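Local coordinates for putative type VI secretion protein (PDB 6SKI) that probably hydrolyses phospholipids as a toxic effector of the bacterial type VI secretion system, which carries it on the VgrG spike, at residues Y98-P111 / V433-L445. Residues are numbered along the deposited sequence; the frame is centred on the assembly and turned at random.
Sequences YYSNIHWLNILYHP and VLFEPIRQTNTEL
Leu-108, in the last turn of helix 101-108, lies against the loop 433-445 along both its backbone and its side chain. Its carbonyl O accepts a hydrogen bond from the backbone N of Glu-436 at 2.6 Å, and the CA of Phe-435 adds a C-H...O contact to the same oxygen. Two residues on, His-110 N donates to Leu-434 O at 3.1 Å, so the two bonds flank the Tyr-109/Phe-435 pair as a single antiparallel bridge. The side chain of Leu-108 packs on the loop further along: CD2 lies against Glu-436 O, while CD1 meets Ile-438 CG1 at 3.7 Å and faces Leu-445 CD1 tip to tip.

Phe-435 has CG anti to its carbonyl carbon (chi1 -84°), which brings the ring against the C-terminal end of helix 101-108. Leu-105 O sits at the ring's edge, 3.4 Å from Phe-435 CE1, while Leu-105 CD2 rests against CE1 and CZ of the same ring. The Tyr-109 ring points its edge at the Phe-435 face in a T-shaped pair, planes 83° apart; its hydroxyl continues to Asp-192. Leu-425 and Ala-428 of helix 416-431 also pack on Phe-435.

Toward the start of the helix, Leu-445 CD2 stands over the five-membered ring of Trp-104, 3.6 Å from its centroid, a CH-pi contact. Glu-444 lies across the indole's outer end, and its OE2 takes a weak hydrogen bond from Tyr-98 OH.

This is an isolated beta bridge beside an apolar helix-loop interface, packing the loop after helix 416-431 onto a helix that borders strand 22-43 of the alpha/beta-hydrolase-like central sheet.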
loop_
_atom_site.group_PDB
_atom_site.type_symbol
_atom_site.label_atom_id
_atom_site.label_comp_id
_atom_site.label_asym_id
_atom_site.label_seq_id
_atom_site.Cartn_x
_atom_site.Cartn_y
_atom_site.Cartn_z
ATOM N N TYR A 98 -10.721 -6.494 -2.807
ATOM C CA TYR A 98 -11.318 -6.673 -1.496
ATOM C C TYR A 98 -10.480 -5.926 -0.467
ATOM O O TYR A 98 -9.472 -5.297 -0.791
ATOM C CB TYR A 98 -11.429 -8.162 -1.165
ATOM C CG TYR A 98 -12.353 -8.498 -0.021
ATOM C CD1 TYR A 98 -13.655 -8.034 0.006
ATOM C CD2 TYR A 98 -11.924 -9.300 1.024
ATOM C CE1 TYR A 98 -14.500 -8.347 1.048
ATOM C CE2 TYR A 98 -12.761 -9.620 2.066
ATOM C CZ TYR A 98 -14.048 -9.142 2.074
ATOM O OH TYR A 98 -14.885 -9.459 3.116
ATOM N N TYR A 99 -10.912 -5.995 0.786
ATOM C CA TYR A 99 -10.164 -5.373 1.866
ATOM C C TYR A 99 -8.773 -5.982 1.957
ATOM O O TYR A 99 -8.609 -7.204 1.923
ATOM C CB TYR A 99 -10.911 -5.557 3.183
ATOM C CG TYR A 99 -12.172 -4.742 3.274
ATOM C CD1 TYR A 99 -12.169 -3.390 2.977
ATOM C CD2 TYR A 99 -13.372 -5.326 3.648
ATOM C CE1 TYR A 99 -13.318 -2.640 3.056
ATOM C CE2 TYR A 99 -14.529 -4.585 3.729
ATOM C CZ TYR A 99 -14.497 -3.242 3.433
ATOM O OH TYR A 99 -15.649 -2.495 3.512
ATOM N N SER A 100 -7.766 -5.124 2.068
ATOM C CA SER A 100 -6.389 -5.585 2.171
ATOM C C SER A 100 -6.089 -5.925 3.623
ATOM O O SER A 100 -6.950 -5.834 4.501
ATOM C CB SER A 100 -5.431 -4.531 1.630
ATOM O OG SER A 100 -5.866 -3.229 1.966
ATOM N N ASN A 101 -4.849 -6.307 3.901
ATOM C CA ASN A 101 -4.434 -6.575 5.266
ATOM C C ASN A 101 -4.118 -5.299 6.024
ATOM O O ASN A 101 -4.100 -5.315 7.257
ATOM C CB ASN A 101 -3.211 -7.492 5.274
ATOM C CG ASN A 101 -3.581 -8.952 5.195
ATOM O OD1 ASN A 101 -4.736 -9.319 5.386
ATOM N ND2 ASN A 101 -2.603 -9.794 4.902
ATOM N N ILE A 102 -3.895 -4.193 5.314
ATOM C CA ILE A 102 -3.741 -2.903 5.971
ATOM C C ILE A 102 -5.078 -2.437 6.526
ATOM O O ILE A 102 -5.144 -1.845 7.607
ATOM C CB ILE A 102 -3.133 -1.882 4.995
ATOM C CG1 ILE A 102 -1.741 -2.337 4.564
ATOM C CG2 ILE A 102 -3.069 -0.508 5.625
ATOM C CD1 ILE A 102 -0.788 -2.504 5.711
ATOM N N HIS A 103 -6.166 -2.720 5.809
ATOM C CA HIS A 103 -7.498 -2.446 6.333
ATOM C C HIS A 103 -7.737 -3.186 7.643
ATOM O O HIS A 103 -8.228 -2.609 8.618
ATOM C CB HIS A 103 -8.549 -2.843 5.298
ATOM C CG HIS A 103 -9.957 -2.637 5.759
ATOM N ND1 HIS A 103 -10.702 -3.641 6.337
ATOM C CD2 HIS A 103 -10.762 -1.551 5.712
ATOM C CE1 HIS A 103 -11.900 -3.179 6.640
ATOM N NE2 HIS A 103 -11.964 -1.914 6.268
ATOM N N TRP A 104 -7.386 -4.469 7.682
ATOM C CA TRP A 104 -7.634 -5.271 8.873
ATOM C C TRP A 104 -6.705 -4.875 10.010
ATOM O O TRP A 104 -7.103 -4.901 11.178
ATOM C CB TRP A 104 -7.484 -6.750 8.538
ATOM C CG TRP A 104 -8.497 -7.226 7.561
ATOM C CD1 TRP A 104 -8.258 -7.790 6.349
ATOM C CD2 TRP A 104 -9.919 -7.174 7.706
ATOM N NE1 TRP A 104 -9.439 -8.093 5.726
ATOM C CE2 TRP A 104 -10.476 -7.725 6.541
ATOM C CE3 TRP A 104 -10.774 -6.717 8.711
ATOM C CZ2 TRP A 104 -11.848 -7.832 6.350
ATOM C CZ3 TRP A 104 -12.133 -6.823 8.520
ATOM C CH2 TRP A 104 -12.658 -7.375 7.349
ATOM N N LEU A 105 -5.462 -4.518 9.691
ATOM C CA LEU A 105 -4.558 -4.019 10.719
ATOM C C LEU A 105 -5.062 -2.704 11.294
ATOM O O LEU A 105 -4.941 -2.462 12.499
ATOM C CB LEU A 105 -3.157 -3.847 10.142
ATOM C CG LEU A 105 -2.303 -5.102 10.005
ATOM C CD1 LEU A 105 -1.055 -4.781 9.219
ATOM C CD2 LEU A 105 -1.950 -5.687 11.350
ATOM N N ASN A 106 -5.621 -1.840 10.448
ATOM C CA ASN A 106 -6.219 -0.600 10.927
ATOM C C ASN A 106 -7.408 -0.885 11.835
ATOM O O ASN A 106 -7.545 -0.285 12.905
ATOM C CB ASN A 106 -6.631 0.267 9.738
ATOM C CG ASN A 106 -7.018 1.668 10.143
ATOM O OD1 ASN A 106 -6.165 2.499 10.444
ATOM N ND2 ASN A 106 -8.314 1.942 10.148
ATOM N N ILE A 107 -8.283 -1.801 11.418
ATOM C CA ILE A 107 -9.442 -2.155 12.234
ATOM C C ILE A 107 -9.009 -2.772 13.557
ATOM O O ILE A 107 -9.670 -2.584 14.584
ATOM C CB ILE A 107 -10.375 -3.100 11.449
ATOM C CG1 ILE A 107 -10.943 -2.405 10.211
ATOM C CG2 ILE A 107 -11.498 -3.608 12.331
ATOM C CD1 ILE A 107 -11.292 -0.953 10.421
ATOM N N LEU A 108 -7.883 -3.482 13.567
ATOM C CA LEU A 108 -7.437 -4.201 14.751
ATOM C C LEU A 108 -6.433 -3.425 15.585
ATOM O O LEU A 108 -6.239 -3.760 16.757
ATOM C CB LEU A 108 -6.813 -5.542 14.354
ATOM C CG LEU A 108 -7.775 -6.651 13.946
ATOM C CD1 LEU A 108 -6.998 -7.841 13.431
ATOM C CD2 LEU A 108 -8.641 -7.045 15.119
ATOM N N TYR A 109 -5.783 -2.422 15.006
ATOM C CA TYR A 109 -4.926 -1.531 15.773
ATOM C C TYR A 109 -5.724 -0.931 16.917
ATOM O O TYR A 109 -6.754 -0.290 16.692
ATOM C CB TYR A 109 -4.387 -0.431 14.865
ATOM C CG TYR A 109 -3.238 0.362 15.430
ATOM C CD1 TYR A 109 -1.944 -0.120 15.372
ATOM C CD2 TYR A 109 -3.446 1.603 16.005
ATOM C CE1 TYR A 109 -0.896 0.611 15.871
ATOM C CE2 TYR A 109 -2.404 2.338 16.509
ATOM C CZ TYR A 109 -1.131 1.835 16.441
ATOM O OH TYR A 109 -0.082 2.563 16.945
ATOM N N HIS A 110 -5.264 -1.157 18.138
ATOM C CA HIS A 110 -6.004 -0.693 19.297
ATOM C C HIS A 110 -6.031 0.830 19.323
ATOM O O HIS A 110 -4.968 1.462 19.387
ATOM C CB HIS A 110 -5.378 -1.230 20.579
ATOM C CG HIS A 110 -6.105 -0.816 21.817
ATOM N ND1 HIS A 110 -5.519 -0.053 22.803
ATOM C CD2 HIS A 110 -7.373 -1.048 22.226
ATOM C CE1 HIS A 110 -6.394 0.164 23.767
ATOM N NE2 HIS A 110 -7.528 -0.430 23.442
ATOM N N PRO A 111 -7.205 1.454 19.269
ATOM C CA PRO A 111 -7.265 2.914 19.374
ATOM C C PRO A 111 -7.493 3.388 20.799
ATOM O O PRO A 111 -8.267 2.783 21.548
ATOM C CB PRO A 111 -8.443 3.258 18.465
ATOM C CG PRO A 111 -9.388 2.119 18.702
ATOM C CD PRO A 111 -8.534 0.888 18.983
ATOM N N VAL A 433 3.495 -3.236 19.662
ATOM C CA VAL A 433 2.234 -2.673 19.208
ATOM C C VAL A 433 1.074 -3.437 19.824
ATOM O O VAL A 433 1.115 -4.666 19.962
ATOM C CB VAL A 433 2.167 -2.703 17.673
ATOM C CG1 VAL A 433 1.067 -1.806 17.183
ATOM C CG2 VAL A 433 3.497 -2.276 17.083
ATOM N N LEU A 434 0.028 -2.711 20.199
ATOM C CA LEU A 434 -1.161 -3.303 20.793
ATOM C C LEU A 434 -2.236 -3.438 19.726
ATOM O O LEU A 434 -2.593 -2.457 19.067
ATOM C CB LEU A 434 -1.676 -2.468 21.964
ATOM C CG LEU A 434 -0.701 -2.270 23.117
ATOM C CD1 LEU A 434 -1.262 -1.263 24.096
ATOM C CD2 LEU A 434 -0.412 -3.589 23.799
ATOM N N PHE A 435 -2.747 -4.652 19.568
ATOM C CA PHE A 435 -3.778 -4.963 18.595
ATOM C C PHE A 435 -4.942 -5.620 19.310
ATOM O O PHE A 435 -4.742 -6.402 20.243
ATOM C CB PHE A 435 -3.247 -5.896 17.509
ATOM C CG PHE A 435 -2.526 -5.191 16.408
ATOM C CD1 PHE A 435 -3.226 -4.550 15.407
ATOM C CD2 PHE A 435 -1.149 -5.163 16.375
ATOM C CE1 PHE A 435 -2.568 -3.895 14.397
ATOM C CE2 PHE A 435 -0.490 -4.512 15.367
ATOM C CZ PHE A 435 -1.199 -3.879 14.375
ATOM N N GLU A 436 -6.153 -5.295 18.883
ATOM C CA GLU A 436 -7.307 -6.001 19.397
ATOM C C GLU A 436 -7.240 -7.462 18.957
ATOM O O GLU A 436 -6.773 -7.764 17.857
ATOM C CB GLU A 436 -8.595 -5.359 18.894
ATOM C CG GLU A 436 -8.711 -3.868 19.187
ATOM C CD GLU A 436 -9.149 -3.559 20.608
ATOM O OE1 GLU A 436 -8.904 -4.381 21.516
ATOM O OE2 GLU A 436 -9.741 -2.481 20.819
ATOM N N PRO A 437 -7.681 -8.387 19.804
ATOM C CA PRO A 437 -7.635 -9.802 19.430
ATOM C C PRO A 437 -8.510 -10.087 18.219
ATOM O O PRO A 437 -9.513 -9.414 17.975
ATOM C CB PRO A 437 -8.170 -10.502 20.683
ATOM C CG PRO A 437 -7.747 -9.579 21.776
ATOM C CD PRO A 437 -8.105 -8.234 21.203
ATOM N N ILE A 438 -8.111 -11.094 17.450
ATOM C CA ILE A 438 -8.943 -11.612 16.373
ATOM C C ILE A 438 -9.956 -12.555 17.001
ATOM O O ILE A 438 -9.588 -13.595 17.558
ATOM C CB ILE A 438 -8.110 -12.329 15.304
ATOM C CG1 ILE A 438 -7.295 -11.328 14.490
ATOM C CG2 ILE A 438 -9.012 -13.132 14.385
ATOM C CD1 ILE A 438 -6.755 -11.897 13.200
ATOM N N ARG A 439 -11.227 -12.193 16.919
ATOM C CA ARG A 439 -12.290 -12.929 17.577
ATOM C C ARG A 439 -13.149 -13.637 16.540
ATOM O O ARG A 439 -13.051 -13.386 15.336
ATOM C CB ARG A 439 -13.143 -11.985 18.431
ATOM C CG ARG A 439 -12.337 -11.160 19.423
ATOM C CD ARG A 439 -13.223 -10.205 20.204
ATOM N NE ARG A 439 -12.458 -9.324 21.083
ATOM C CZ ARG A 439 -12.007 -8.123 20.731
ATOM N NH1 ARG A 439 -12.240 -7.654 19.514
ATOM N NH2 ARG A 439 -11.323 -7.388 21.598
ATOM N N GLN A 440 -13.997 -14.544 17.026
ATOM C CA GLN A 440 -14.976 -15.179 16.155
ATOM C C GLN A 440 -15.966 -14.170 15.595
ATOM O O GLN A 440 -16.614 -14.448 14.582
ATOM C CB GLN A 440 -15.709 -16.293 16.903
ATOM C CG GLN A 440 -14.907 -17.588 17.067
ATOM C CD GLN A 440 -13.523 -17.376 17.664
ATOM O OE1 GLN A 440 -13.385 -16.899 18.790
ATOM N NE2 GLN A 440 -12.492 -17.733 16.907
ATOM N N THR A 441 -16.099 -13.009 16.242
ATOM C CA THR A 441 -16.892 -11.925 15.678
ATOM C C THR A 441 -16.400 -11.553 14.284
ATOM O O THR A 441 -17.206 -11.322 13.374
ATOM C CB THR A 441 -16.845 -10.709 16.605
ATOM O OG1 THR A 441 -17.489 -11.030 17.844
ATOM C CG2 THR A 441 -17.544 -9.516 15.970
ATOM N N ASN A 442 -15.084 -11.502 14.094
ATOM C CA ASN A 442 -14.507 -11.257 12.775
ATOM C C ASN A 442 -14.504 -12.571 12.010
ATOM O O ASN A 442 -13.587 -13.381 12.149
ATOM C CB ASN A 442 -13.096 -10.694 12.892
ATOM C CG ASN A 442 -13.055 -9.365 13.607
ATOM O OD1 ASN A 442 -12.657 -9.283 14.769
ATOM N ND2 ASN A 442 -13.459 -8.308 12.913
ATOM N N THR A 443 -15.531 -12.784 11.191
ATOM C CA THR A 443 -15.618 -13.982 10.371
ATOM C C THR A 443 -14.902 -13.828 9.042
ATOM O O THR A 443 -14.658 -14.831 8.364
ATOM C CB THR A 443 -17.082 -14.354 10.123
ATOM O OG1 THR A 443 -17.682 -13.382 9.258
ATOM C CG2 THR A 443 -17.846 -14.400 11.436
ATOM N N GLU A 444 -14.552 -12.602 8.663
ATOM C CA GLU A 444 -13.706 -12.375 7.504
ATOM C C GLU A 444 -12.251 -12.700 7.789
ATOM O O GLU A 444 -11.453 -12.775 6.850
ATOM C CB GLU A 444 -13.820 -10.922 7.049
ATOM C CG GLU A 444 -14.998 -10.645 6.143
ATOM C CD GLU A 444 -15.723 -9.368 6.515
ATOM O OE1 GLU A 444 -15.652 -8.967 7.696
ATOM O OE2 GLU A 444 -16.362 -8.765 5.628
ATOM N N LEU A 445 -11.892 -12.890 9.056
ATOM C CA LEU A 445 -10.521 -13.151 9.461
ATOM C C LEU A 445 -10.342 -14.553 10.020
ATOM O O LEU A 445 -9.246 -14.894 10.472
ATOM C CB LEU A 445 -10.079 -12.116 10.493
ATOM C CG LEU A 445 -9.934 -10.697 9.948
ATOM C CD1 LEU A 445 -9.180 -9.817 10.923
ATOM C CD2 LEU A 445 -9.254 -10.718 8.594
#